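PDB 5T09: type III secretion system effector HopBA1 from Pseudomonas syringae pv. aptata, which acts as a virulence factor that the Arabidopsis disease resistance protein RBA1 recognises, enhancing RBA1 self-association and so triggering plant cell death. Local coordinates for residues P31-P36 and A44-L49; I52-G57 and D117-K122; L64-A69 and V123-C128; R222-D225 and H229-I232. All coordinates share one frame; numbering follows the deposited sequence.

Contact 1 of 4, residues P31-P36 and A44-L49; sequences PPRGGP and ASDNNL
R33 and D46 face each other over a wide backbone separation: even the nearest pair of alpha carbons, R33 CA and S45 CA, lies 11.5 Å apart. The result is a long-armed surface salt bridge between the loop leading into helix 36-46 and the C-terminal part of that same helix. The chain bends tightly at R33, the centre of an inverse gamma turn, and G35 then takes the N-cap position of the helix. Far along the helix, K184 NZ donates hydrogen bonds to the carbonyl oxygens of A44 and S45.

Two side chains approaching from opposite directions close the gap. The R33 chain is extended from CG to NE, which carries the guanidinium to the acid; the arginine is poorly ordered, consistent with a loosely held partner at the surface. D46 also has a weak, long ion pair with R30. With the guanidinium and carboxylate planes 54° apart and NH2 alone reaching the acid, the familiar flat two-pronged pairing is not formed. Instead one nitrogen serves both oxygens: R33 NH2 lies 3.1 Å from D46 OD1, which sits at the guanidinium edge, and makes a weak, bent hydrogen bond of 3.2 Å to D46 OD2.

Contact 2 of 4, residues I52-G57 and D117-K122; sequences IGDEHG and DAWLDK
W119 carries this contact into G57, H56 and D54, and following helix 117-132 from its start shows how a single residue can do so. D117 turns to another helix, pairing its carboxylate with K105 in a salt bridge, and A118 rests on L59. One step on, W119 directs its indole at the chain leaving strand 49-54, with CG anti to the backbone N (chi1 177°). G57 lies on one face of the indole: its CA is 3.5 Å from the centroid of the five-membered ring, 15° off the normal, a CH-pi contact. The positive phi of G57 suits glycine. G57 N and W119 NE1 come within 3.3 Å of each other, but both are donors and make no bond.

The indole edge is polar. W119 NE1 gives its proton to a water 2.7 Å away, lying in the ring plane and within reach of D54 OD1 and E55 O. At the benzo edge W119 CZ2 meets D54 OD2 at 3.5 Å, with carboxylate and ring nearly coplanar. That same D54 OD2 accepts from H56 ND1 (2.7 Å) on its anti side, while W188 NE1 bonds to D54 OD1, so the carboxylate is held at both oxygens. Past the tryptophan, L120 packs on helix 101-112 and K122 lies against P62 and K63. The His-carboxylate pair, its water and the indole gather at the C-terminal end of a parallel strand, the end where alpha/beta folds such as this EreA/ChaN-like one commonly place their functional clefts.

Contact 3 of 4, residues L64-A69 and V123-C128; sequences LITESA and VSEALC
Two neighbouring helices of the alpha/beta fold, each leading toward a parallel strand, pack close together here through T66, I65 and A126. The axes of the two segments run nearly parallel, 18° apart, and approach to 8.2 Å, a short spacing consistent with the small A126 and T66 at the interface; T66 CA and A126 CA are only 4.4 Å apart.

T66 presses its hydroxyl into the opposite backbone, with OG1 3.1 Å from A126 CA, a tight approach. Since that hydroxyl is hydrogen-bonded to P62 O one turn back, its proton is engaged within its own helix, and across the interface it meets A126 by packing. The other branch, T66 CG2, lies anti to the backbone N (chi1 -63° for OG1) and touches E125 CD at 4.0 Å, the extended glutamate crossing it at about a right angle. On the inner side I65 CG2 meets A126 CB at 4.1 Å.

Beneath the pair, I65 and L127 both reach W188 of strand 184-190. L64 and S68 lean on helix 36-46, whereas S124 and C128 face helix 101-112, placing the contact in the middle of a row of helices.

Contact 4 of 4, residues R222-D225 and H229-I232; sequences RIND and HSHI
The flat carboxamide of N224 meets S230 through its nitrogen: ND2 donates to S230 O over 3.1 Å, and that oxygen is tilted 19° from the amide plane. The donor in turn stands above the peptide carbonyl plane of S230, away from its lone pairs. A chi1 of 178° swings the N224 carboxamide away from its own backbone N and lays it alongside S230, CB coming within 3.4 Å of S230 O. The second flat group, the H231 imidazole, points away from 222-225 and uses its ring nitrogens instead, bonding V210 N through ND1 and K198 O through NE2.

The backbone supplies the other tie. N224 N gives a nearly straight bond (174°) to H231 O at 3.0 Å. Just beside it, I223 and I232 form an antiparallel non-hydrogen-bonded pair. I232 CA lies 3.3 Å from R222 O in a CA-H...O contact. The two isoleucines start out on the same face of the sheet and cross at a slant, I223 CG1 touching I232 CG2 at 4.1 Å. The end of the I232 side chain then turns away from 222-225, toward T39 and A43 of helix 36-46, and both isoleucines meet V29. R222 turns the other way, toward a salt bridge with D214, while S230 OG bonds S212 OG on strand 209-214. Consecutive strands joined in this antiparallel fashion are a beta-hairpin, here with a long connection, and it closes one margin of an otherwise parallel sheet.

Along the chain contact 1 closes first, contacts 2 and 3 then cross in alternating order, and contact 4 comes last. Contacts 2 and 3, with centres about 10 Å apart, share helix 117-132 and touch where I52 packs on I65, so strand 49-54 and the helix that follows it are both fastened to one partner helix. Contacts 1 and 4 have centres about 12 Å apart, P32 packing against R222, and bring the N-terminal loop to the sheet's antiparallel margin. Contacts 2 and 4 reach the same seven-stranded sheet, but their centres are about 21 Å apart and they do not touch. Together the four contacts tie the parallel core to its helical layer, its hairpin edge and the loop before helix 36-46.

Contact 1 of 4, residues P31-P36 and A44-L49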
loop_
_atom_site.group_PDB
_atom_site.type_symbol
_atom_site.label_atom_id
_atom_site.label_comp_id
_atom_site.label_asym_id
_atom_site.label_seq_id
_atom_site.Cartn_x
_atom_site.Cartn_y
_atom_site.Cartn_z
ATOM N N PRO A 31 -9.488 16.684 6.328
ATOM C CA PRO A 31 -9.997 16.849 4.959
ATOM C C PRO A 31 -8.860 17.042 3.971
ATOM O O PRO A 31 -7.966 17.870 4.204
ATOM C CB PRO A 31 -10.875 18.103 5.060
ATOM C CG PRO A 31 -11.337 18.109 6.472
ATOM C CD PRO A 31 -10.197 17.554 7.282
ATOM N N PRO A 32 -8.861 16.304 2.857
ATOM C CA PRO A 32 -7.706 16.327 1.946
ATOM C C PRO A 32 -7.242 17.740 1.616
ATOM O O PRO A 32 -8.046 18.647 1.393
ATOM C CB PRO A 32 -8.229 15.599 0.704
ATOM C CG PRO A 32 -9.245 14.663 1.232
ATOM C CD PRO A 32 -9.902 15.368 2.390
ATOM N N ARG A 33 -5.920 17.910 1.574
ATOM C CA ARG A 33 -5.301 19.221 1.369
ATOM C C ARG A 33 -5.017 19.462 -0.116
ATOM O O ARG A 33 -3.879 19.661 -0.542
ATOM C CB ARG A 33 -4.021 19.331 2.190
ATOM C CG ARG A 33 -4.140 18.895 3.646
ATOM C CD ARG A 33 -2.772 18.921 4.321
ATOM N NE ARG A 33 -2.803 18.439 5.699
ATOM C CZ ARG A 33 -1.725 18.300 6.467
ATOM N NH1 ARG A 33 -0.524 18.606 5.993
ATOM N NH2 ARG A 33 -1.841 17.854 7.709
ATOM N N GLY A 34 -6.083 19.443 -0.912
ATOM C CA GLY A 34 -5.974 19.769 -2.321
ATOM C C GLY A 34 -5.439 18.652 -3.196
ATOM O O GLY A 34 -6.119 17.647 -3.418
ATOM N N GLY A 35 -4.217 18.821 -3.698
ATOM C CA GLY A 35 -3.652 17.920 -4.677
ATOM C C GLY A 35 -3.530 16.487 -4.195
ATOM O O GLY A 35 -3.762 16.178 -3.023
ATOM N N PRO A 36 -3.165 15.574 -5.103
ATOM C CA PRO A 36 -2.967 14.174 -4.699
ATOM C C PRO A 36 -1.750 13.987 -3.806
ATOM O O PRO A 36 -1.821 13.287 -2.791
ATOM C CB PRO A 36 -2.797 13.439 -6.038
ATOM C CG PRO A 36 -3.339 14.372 -7.073
ATOM C CD PRO A 36 -3.052 15.743 -6.559
ATOM N N ALA A 44 -0.148 11.112 5.967
ATOM C CA ALA A 44 0.973 10.537 6.702
ATOM C C ALA A 44 1.444 11.470 7.808
ATOM O O ALA A 44 1.871 11.004 8.869
ATOM C CB ALA A 44 2.125 10.220 5.748
ATOM N N SER A 45 1.369 12.785 7.585
ATOM C CA SER A 45 1.781 13.731 8.612
ATOM C C SER A 45 0.878 13.659 9.836
ATOM O O SER A 45 1.329 13.935 10.951
ATOM C CB SER A 45 1.789 15.153 8.050
ATOM O OG SER A 45 2.189 16.084 9.041
ATOM N N ASP A 46 -0.385 13.275 9.654
ATOM C CA ASP A 46 -1.350 13.264 10.744
ATOM C C ASP A 46 -1.494 11.904 11.421
ATOM O O ASP A 46 -2.180 11.816 12.444
ATOM C CB ASP A 46 -2.725 13.712 10.229
ATOM C CG ASP A 46 -2.709 15.126 9.675
ATOM O OD1 ASP A 46 -1.825 15.914 10.073
ATOM O OD2 ASP A 46 -3.583 15.451 8.843
ATOM N N ASN A 47 -0.868 10.854 10.890
ATOM C CA ASN A 47 -1.036 9.510 11.424
ATOM C C ASN A 47 0.306 8.796 11.488
ATOM O O ASN A 47 1.182 9.003 10.645
ATOM C CB ASN A 47 -2.002 8.677 10.570
ATOM C CG ASN A 47 -3.436 9.139 10.692
ATOM O OD1 ASN A 47 -4.153 8.730 11.603
ATOM N ND2 ASN A 47 -3.864 9.990 9.767
ATOM N N ASN A 48 0.448 7.933 12.496
ATOM C CA ASN A 48 1.611 7.061 12.587
ATOM C C ASN A 48 1.538 5.891 11.616
ATOM O O ASN A 48 2.577 5.291 11.315
ATOM C CB ASN A 48 1.767 6.521 14.010
ATOM C CG ASN A 48 2.247 7.575 14.985
ATOM O OD1 ASN A 48 2.943 8.516 14.602
ATOM N ND2 ASN A 48 1.881 7.421 16.254
ATOM N N LEU A 49 0.349 5.556 11.120
ATOM C CA LEU A 49 0.187 4.428 10.216
ATOM C C LEU A 49 -0.863 4.770 9.173
ATOM O O LEU A 49 -1.983 5.166 9.517
ATOM C CB LEU A 49 -0.212 3.159 10.981
ATOM C CG LEU A 49 -0.420 1.895 10.143
ATOM C CD1 LEU A 49 0.855 1.503 9.420
ATOM C CD2 LEU A 49 -0.900 0.753 11.023
#

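Contact 2 of 4, residues I52-G57 and D117-K122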
loop_
_atom_site.group_PDB
_atom_site.type_symbol
_atom_site.label_atom_id
_atom_site.label_comp_id
_atom_site.label_asym_id
_atom_site.label_seq_id
_atom_site.Cartn_x
_atom_site.Cartn_y
_atom_site.Cartn_z
ATOM N N ILE A 52 -2.340 2.286 2.117
ATOM C CA ILE A 52 -2.634 2.654 0.737
ATOM C C ILE A 52 -3.269 1.442 0.073
ATOM O O ILE A 52 -2.598 0.435 -0.174
ATOM C CB ILE A 52 -1.377 3.107 -0.017
ATOM C CG1 ILE A 52 -0.793 4.367 0.626
ATOM C CG2 ILE A 52 -1.702 3.366 -1.495
ATOM C CD1 ILE A 52 0.530 4.810 0.023
ATOM N N GLY A 53 -4.565 1.537 -0.222
ATOM C CA GLY A 53 -5.271 0.443 -0.854
ATOM C C GLY A 53 -4.963 0.369 -2.333
ATOM O O GLY A 53 -5.423 1.208 -3.113
ATOM N N ASP A 54 -4.175 -0.621 -2.733
ATOM C CA ASP A 54 -3.748 -0.717 -4.119
ATOM C C ASP A 54 -4.874 -1.244 -4.995
ATOM O O ASP A 54 -5.668 -2.091 -4.575
ATOM C CB ASP A 54 -2.534 -1.633 -4.254
ATOM C CG ASP A 54 -1.816 -1.442 -5.569
ATOM O OD1 ASP A 54 -1.523 -0.276 -5.913
ATOM O OD2 ASP A 54 -1.562 -2.449 -6.266
ATOM N N GLU A 55 -4.942 -0.721 -6.211
ATOM C CA GLU A 55 -5.709 -1.318 -7.299
ATOM C C GLU A 55 -4.671 -1.819 -8.293
ATOM O O GLU A 55 -4.056 -1.024 -9.012
ATOM C CB GLU A 55 -6.664 -0.315 -7.932
ATOM C CG GLU A 55 -7.629 0.327 -6.952
ATOM C CD GLU A 55 -8.663 1.194 -7.642
ATOM O OE1 GLU A 55 -9.036 0.876 -8.794
ATOM O OE2 GLU A 55 -9.097 2.197 -7.034
ATOM N N HIS A 56 -4.454 -3.130 -8.309
ATOM C CA HIS A 56 -3.367 -3.692 -9.099
ATOM C C HIS A 56 -3.552 -3.332 -10.568
ATOM O O HIS A 56 -4.632 -3.513 -11.133
ATOM C CB HIS A 56 -3.312 -5.212 -8.930
ATOM C CG HIS A 56 -3.218 -5.667 -7.507
ATOM N ND1 HIS A 56 -2.504 -4.982 -6.547
ATOM C CD2 HIS A 56 -3.753 -6.743 -6.881
ATOM C CE1 HIS A 56 -2.600 -5.619 -5.392
ATOM N NE2 HIS A 56 -3.352 -6.690 -5.568
ATOM N N GLY A 57 -2.496 -2.808 -11.181
ATOM C CA GLY A 57 -2.502 -2.475 -12.588
ATOM C C GLY A 57 -2.722 -1.008 -12.892
ATOM O O GLY A 57 -2.508 -0.593 -14.037
ATOM N N ASP A 117 3.157 -4.793 -17.674
ATOM C CA ASP A 117 4.564 -4.412 -17.723
ATOM C C ASP A 117 4.758 -2.970 -17.264
ATOM O O ASP A 117 5.612 -2.684 -16.418
ATOM C CB ASP A 117 5.107 -4.605 -19.135
ATOM C CG ASP A 117 6.586 -4.305 -19.234
ATOM O OD1 ASP A 117 7.395 -5.200 -18.915
ATOM O OD2 ASP A 117 6.940 -3.174 -19.631
ATOM N N ALA A 118 3.971 -2.045 -17.818
ATOM C CA ALA A 118 4.083 -0.644 -17.427
ATOM C C ALA A 118 3.863 -0.476 -15.932
ATOM O O ALA A 118 4.640 0.198 -15.244
ATOM C CB ALA A 118 3.076 0.199 -18.207
ATOM N N TRP A 119 2.799 -1.084 -15.410
ATOM C CA TRP A 119 2.510 -0.983 -13.987
ATOM C C TRP A 119 3.648 -1.560 -13.153
ATOM O O TRP A 119 4.088 -0.949 -12.174
ATOM C CB TRP A 119 1.193 -1.691 -13.680
ATOM C CG TRP A 119 0.843 -1.695 -12.225
ATOM C CD1 TRP A 119 0.271 -0.683 -11.514
ATOM C CD2 TRP A 119 1.036 -2.775 -11.309
ATOM N NE1 TRP A 119 0.098 -1.066 -10.205
ATOM C CE2 TRP A 119 0.557 -2.348 -10.054
ATOM C CE3 TRP A 119 1.564 -4.065 -11.427
ATOM C CZ2 TRP A 119 0.592 -3.162 -8.927
ATOM C CZ3 TRP A 119 1.600 -4.873 -10.305
ATOM C CH2 TRP A 119 1.117 -4.419 -9.073
ATOM N N LEU A 120 4.147 -2.741 -13.532
ATOM C CA LEU A 120 5.264 -3.323 -12.794
ATOM C C LEU A 120 6.475 -2.403 -12.838
ATOM O O LEU A 120 7.214 -2.288 -11.853
ATOM C CB LEU A 120 5.622 -4.700 -13.354
ATOM C CG LEU A 120 6.600 -5.498 -12.484
ATOM C CD1 LEU A 120 5.923 -5.940 -11.191
ATOM C CD2 LEU A 120 7.167 -6.698 -13.221
ATOM N N ASP A 121 6.697 -1.739 -13.973
ATOM C CA ASP A 121 7.774 -0.757 -14.056
ATOM C C ASP A 121 7.543 0.389 -13.077
ATOM O O ASP A 121 8.460 0.803 -12.358
ATOM C CB ASP A 121 7.887 -0.230 -15.488
ATOM C CG ASP A 121 9.045 0.728 -15.666
ATOM O OD1 ASP A 121 8.854 1.943 -15.446
ATOM O OD2 ASP A 121 10.148 0.267 -16.027
ATOM N N LYS A 122 6.314 0.916 -13.033
ATOM C CA LYS A 122 6.021 2.027 -12.130
ATOM C C LYS A 122 6.093 1.589 -10.672
ATOM O O LYS A 122 6.555 2.349 -9.811
ATOM C CB LYS A 122 4.647 2.620 -12.443
ATOM C CG LYS A 122 4.563 3.342 -13.787
ATOM C CD LYS A 122 5.542 4.506 -13.846
ATOM C CE LYS A 122 5.252 5.448 -15.003
ATOM N NZ LYS A 122 6.183 6.613 -14.992
HETATM O O HOH W 1 -1.420 0.214 -8.371
#

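Contact 3 of 4, residues L64-A69 and V123-C128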
loop_
_atom_site.group_PDB
_atom_site.type_symbol
_atom_site.label_atom_id
_atom_site.label_comp_id
_atom_site.label_asym_id
_atom_site.label_seq_id
_atom_site.Cartn_x
_atom_site.Cartn_y
_atom_site.Cartn_z
ATOM N N LEU A 64 1.961 8.129 -7.904
ATOM C CA LEU A 64 1.752 9.016 -6.766
ATOM C C LEU A 64 2.803 8.780 -5.688
ATOM O O LEU A 64 3.360 9.733 -5.134
ATOM C CB LEU A 64 0.346 8.812 -6.199
ATOM C CG LEU A 64 0.038 9.551 -4.894
ATOM C CD1 LEU A 64 0.223 11.050 -5.071
ATOM C CD2 LEU A 64 -1.371 9.230 -4.428
ATOM N N ILE A 65 3.091 7.515 -5.378
ATOM C CA ILE A 65 4.071 7.214 -4.338
ATOM C C ILE A 65 5.454 7.704 -4.753
ATOM O O ILE A 65 6.188 8.289 -3.949
ATOM C CB ILE A 65 4.061 5.707 -4.022
ATOM C CG1 ILE A 65 2.715 5.327 -3.392
ATOM C CG2 ILE A 65 5.208 5.338 -3.085
ATOM C CD1 ILE A 65 2.511 3.838 -3.170
ATOM N N THR A 66 5.831 7.480 -6.013
ATOM C CA THR A 66 7.112 7.981 -6.509
ATOM C C THR A 66 7.249 9.478 -6.261
ATOM O O THR A 66 8.279 9.949 -5.763
ATOM C CB THR A 66 7.251 7.673 -8.004
ATOM O OG1 THR A 66 7.270 6.254 -8.207
ATOM C CG2 THR A 66 8.535 8.278 -8.575
ATOM N N GLU A 67 6.215 10.247 -6.605
ATOM C CA GLU A 67 6.281 11.698 -6.482
ATOM C C GLU A 67 6.204 12.166 -5.034
ATOM O O GLU A 67 6.595 13.299 -4.741
ATOM C CB GLU A 67 5.156 12.339 -7.295
ATOM C CG GLU A 67 5.182 11.986 -8.776
ATOM C CD GLU A 67 3.950 12.472 -9.514
ATOM O OE1 GLU A 67 3.144 13.211 -8.909
ATOM O OE2 GLU A 67 3.787 12.112 -10.700
ATOM N N SER A 68 5.711 11.325 -4.127
ATOM C CA SER A 68 5.560 11.688 -2.724
ATOM C C SER A 68 6.718 11.217 -1.854
ATOM O O SER A 68 6.780 11.599 -0.682
ATOM C CB SER A 68 4.255 11.097 -2.167
ATOM O OG SER A 68 3.134 11.521 -2.918
ATOM N N ALA A 69 7.628 10.404 -2.397
ATOM C CA ALA A 69 8.618 9.711 -1.578
ATOM C C ALA A 69 9.381 10.678 -0.679
ATOM O O ALA A 69 9.335 10.573 0.552
ATOM C CB ALA A 69 9.581 8.937 -2.478
ATOM N N VAL A 123 5.636 0.373 -10.367
ATOM C CA VAL A 123 5.776 -0.144 -9.008
ATOM C C VAL A 123 7.249 -0.201 -8.625
ATOM O O VAL A 123 7.642 0.220 -7.533
ATOM C CB VAL A 123 5.106 -1.525 -8.883
ATOM C CG1 VAL A 123 5.411 -2.154 -7.520
ATOM C CG2 VAL A 123 3.607 -1.404 -9.076
ATOM N N SER A 124 8.086 -0.724 -9.524
ATOM C CA SER A 124 9.515 -0.798 -9.245
ATOM C C SER A 124 10.110 0.590 -9.039
ATOM O O SER A 124 10.915 0.798 -8.122
ATOM C CB SER A 124 10.230 -1.525 -10.383
ATOM O OG SER A 124 9.692 -2.825 -10.560
ATOM N N GLU A 125 9.731 1.556 -9.881
ATOM C CA GLU A 125 10.217 2.920 -9.695
ATOM C C GLU A 125 9.812 3.466 -8.331
ATOM O O GLU A 125 10.599 4.152 -7.667
ATOM C CB GLU A 125 9.696 3.833 -10.808
ATOM C CG GLU A 125 10.287 5.237 -10.767
ATOM C CD GLU A 125 9.671 6.177 -11.792
ATOM O OE1 GLU A 125 8.518 5.941 -12.211
ATOM O OE2 GLU A 125 10.346 7.158 -12.176
ATOM N N ALA A 126 8.587 3.169 -7.892
ATOM C CA ALA A 126 8.117 3.683 -6.607
ATOM C C ALA A 126 8.912 3.092 -5.449
ATOM O O ALA A 126 9.298 3.813 -4.522
ATOM C CB ALA A 126 6.626 3.391 -6.439
ATOM N N LEU A 127 9.159 1.783 -5.476
ATOM C CA LEU A 127 9.964 1.164 -4.429
ATOM C C LEU A 127 11.370 1.750 -4.410
ATOM O O LEU A 127 11.906 2.075 -3.344
ATOM C CB LEU A 127 10.015 -0.349 -4.633
ATOM C CG LEU A 127 8.668 -1.075 -4.624
ATOM C CD1 LEU A 127 8.878 -2.568 -4.814
ATOM C CD2 LEU A 127 7.901 -0.795 -3.339
ATOM N N CYS A 128 11.983 1.890 -5.586
ATOM C CA CYS A 128 13.314 2.482 -5.657
ATOM C C CYS A 128 13.305 3.924 -5.166
ATOM O O CYS A 128 14.183 4.329 -4.398
ATOM C CB CYS A 128 13.842 2.401 -7.088
ATOM S SG CYS A 128 14.295 0.728 -7.607
#

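Contact 4 of 4, residues R222-D225 and H229-I232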
loop_
_atom_site.group_PDB
_atom_site.type_symbol
_atom_site.label_atom_id
_atom_site.label_comp_id
_atom_site.label_asym_id
_atom_site.label_seq_id
_atom_site.Cartn_x
_atom_site.Cartn_y
_atom_site.Cartn_z
ATOM N N ARG A 222 -11.428 13.424 -1.099
ATOM C CA ARG A 222 -12.498 13.668 -0.143
ATOM C C ARG A 222 -12.443 12.637 0.974
ATOM O O ARG A 222 -11.787 11.600 0.861
ATOM C CB ARG A 222 -13.861 13.613 -0.835
ATOM C CG ARG A 222 -14.151 12.245 -1.440
ATOM C CD ARG A 222 -15.281 12.294 -2.452
ATOM N NE ARG A 222 -15.582 10.961 -2.972
ATOM C CZ ARG A 222 -15.068 10.441 -4.085
ATOM N NH1 ARG A 222 -15.412 9.215 -4.455
ATOM N NH2 ARG A 222 -14.214 11.133 -4.830
ATOM N N ILE A 223 -13.154 12.942 2.060
ATOM C CA ILE A 223 -13.430 11.939 3.080
ATOM C C ILE A 223 -14.461 10.961 2.538
ATOM O O ILE A 223 -15.395 11.348 1.825
ATOM C CB ILE A 223 -13.914 12.617 4.374
ATOM C CG1 ILE A 223 -12.747 13.347 5.044
ATOM C CG2 ILE A 223 -14.529 11.595 5.335
ATOM C CD1 ILE A 223 -13.150 14.280 6.166
ATOM N N ASN A 224 -14.293 9.681 2.860
ATOM C CA ASN A 224 -15.190 8.654 2.345
ATOM C C ASN A 224 -16.457 8.605 3.189
ATOM O O ASN A 224 -16.392 8.376 4.402
ATOM C CB ASN A 224 -14.513 7.286 2.340
ATOM C CG ASN A 224 -15.442 6.187 1.861
ATOM O OD1 ASN A 224 -16.444 6.454 1.195
ATOM N ND2 ASN A 224 -15.122 4.946 2.203
ATOM N N ASP A 225 -17.605 8.817 2.547
ATOM C CA ASP A 225 -18.898 8.686 3.198
ATOM C C ASP A 225 -19.811 7.680 2.510
ATOM O O ASP A 225 -20.907 7.415 3.019
ATOM C CB ASP A 225 -19.597 10.051 3.269
ATOM C CG ASP A 225 -18.899 11.014 4.213
ATOM O OD1 ASP A 225 -18.361 10.553 5.242
ATOM O OD2 ASP A 225 -18.886 12.230 3.926
ATOM N N HIS A 229 -15.023 1.338 3.864
ATOM C CA HIS A 229 -13.860 0.606 3.378
ATOM C C HIS A 229 -12.606 1.471 3.301
ATOM O O HIS A 229 -11.539 0.963 2.940
ATOM C CB HIS A 229 -14.163 -0.004 2.004
ATOM C CG HIS A 229 -15.330 -0.944 2.006
ATOM N ND1 HIS A 229 -16.107 -1.167 3.123
ATOM C CD2 HIS A 229 -15.852 -1.721 1.027
ATOM C CE1 HIS A 229 -17.056 -2.037 2.832
ATOM N NE2 HIS A 229 -16.924 -2.389 1.566
ATOM N N SER A 230 -12.705 2.754 3.635
ATOM C CA SER A 230 -11.553 3.646 3.701
ATOM C C SER A 230 -11.989 4.900 4.444
ATOM O O SER A 230 -13.183 5.135 4.652
ATOM C CB SER A 230 -11.024 4.002 2.310
ATOM O OG SER A 230 -11.962 4.806 1.607
ATOM N N HIS A 231 -11.008 5.707 4.839
ATOM C CA HIS A 231 -11.276 6.972 5.511
ATOM C C HIS A 231 -11.253 8.167 4.568
ATOM O O HIS A 231 -12.061 9.086 4.726
ATOM C CB HIS A 231 -10.265 7.198 6.634
ATOM C CG HIS A 231 -10.325 6.165 7.717
ATOM N ND1 HIS A 231 -9.506 5.057 7.733
ATOM C CD2 HIS A 231 -11.111 6.068 8.815
ATOM C CE1 HIS A 231 -9.779 4.325 8.798
ATOM N NE2 HIS A 231 -10.751 4.916 9.471
ATOM N N ILE A 232 -10.337 8.191 3.599
ATOM C CA ILE A 232 -10.287 9.263 2.612
ATOM C C ILE A 232 -10.089 8.656 1.232
ATOM O O ILE A 232 -9.459 7.605 1.075
ATOM C CB ILE A 232 -9.176 10.298 2.914
ATOM C CG1 ILE A 232 -7.794 9.641 2.938
ATOM C CG2 ILE A 232 -9.460 11.004 4.234
ATOM C CD1 ILE A 232 -6.654 10.645 2.904
#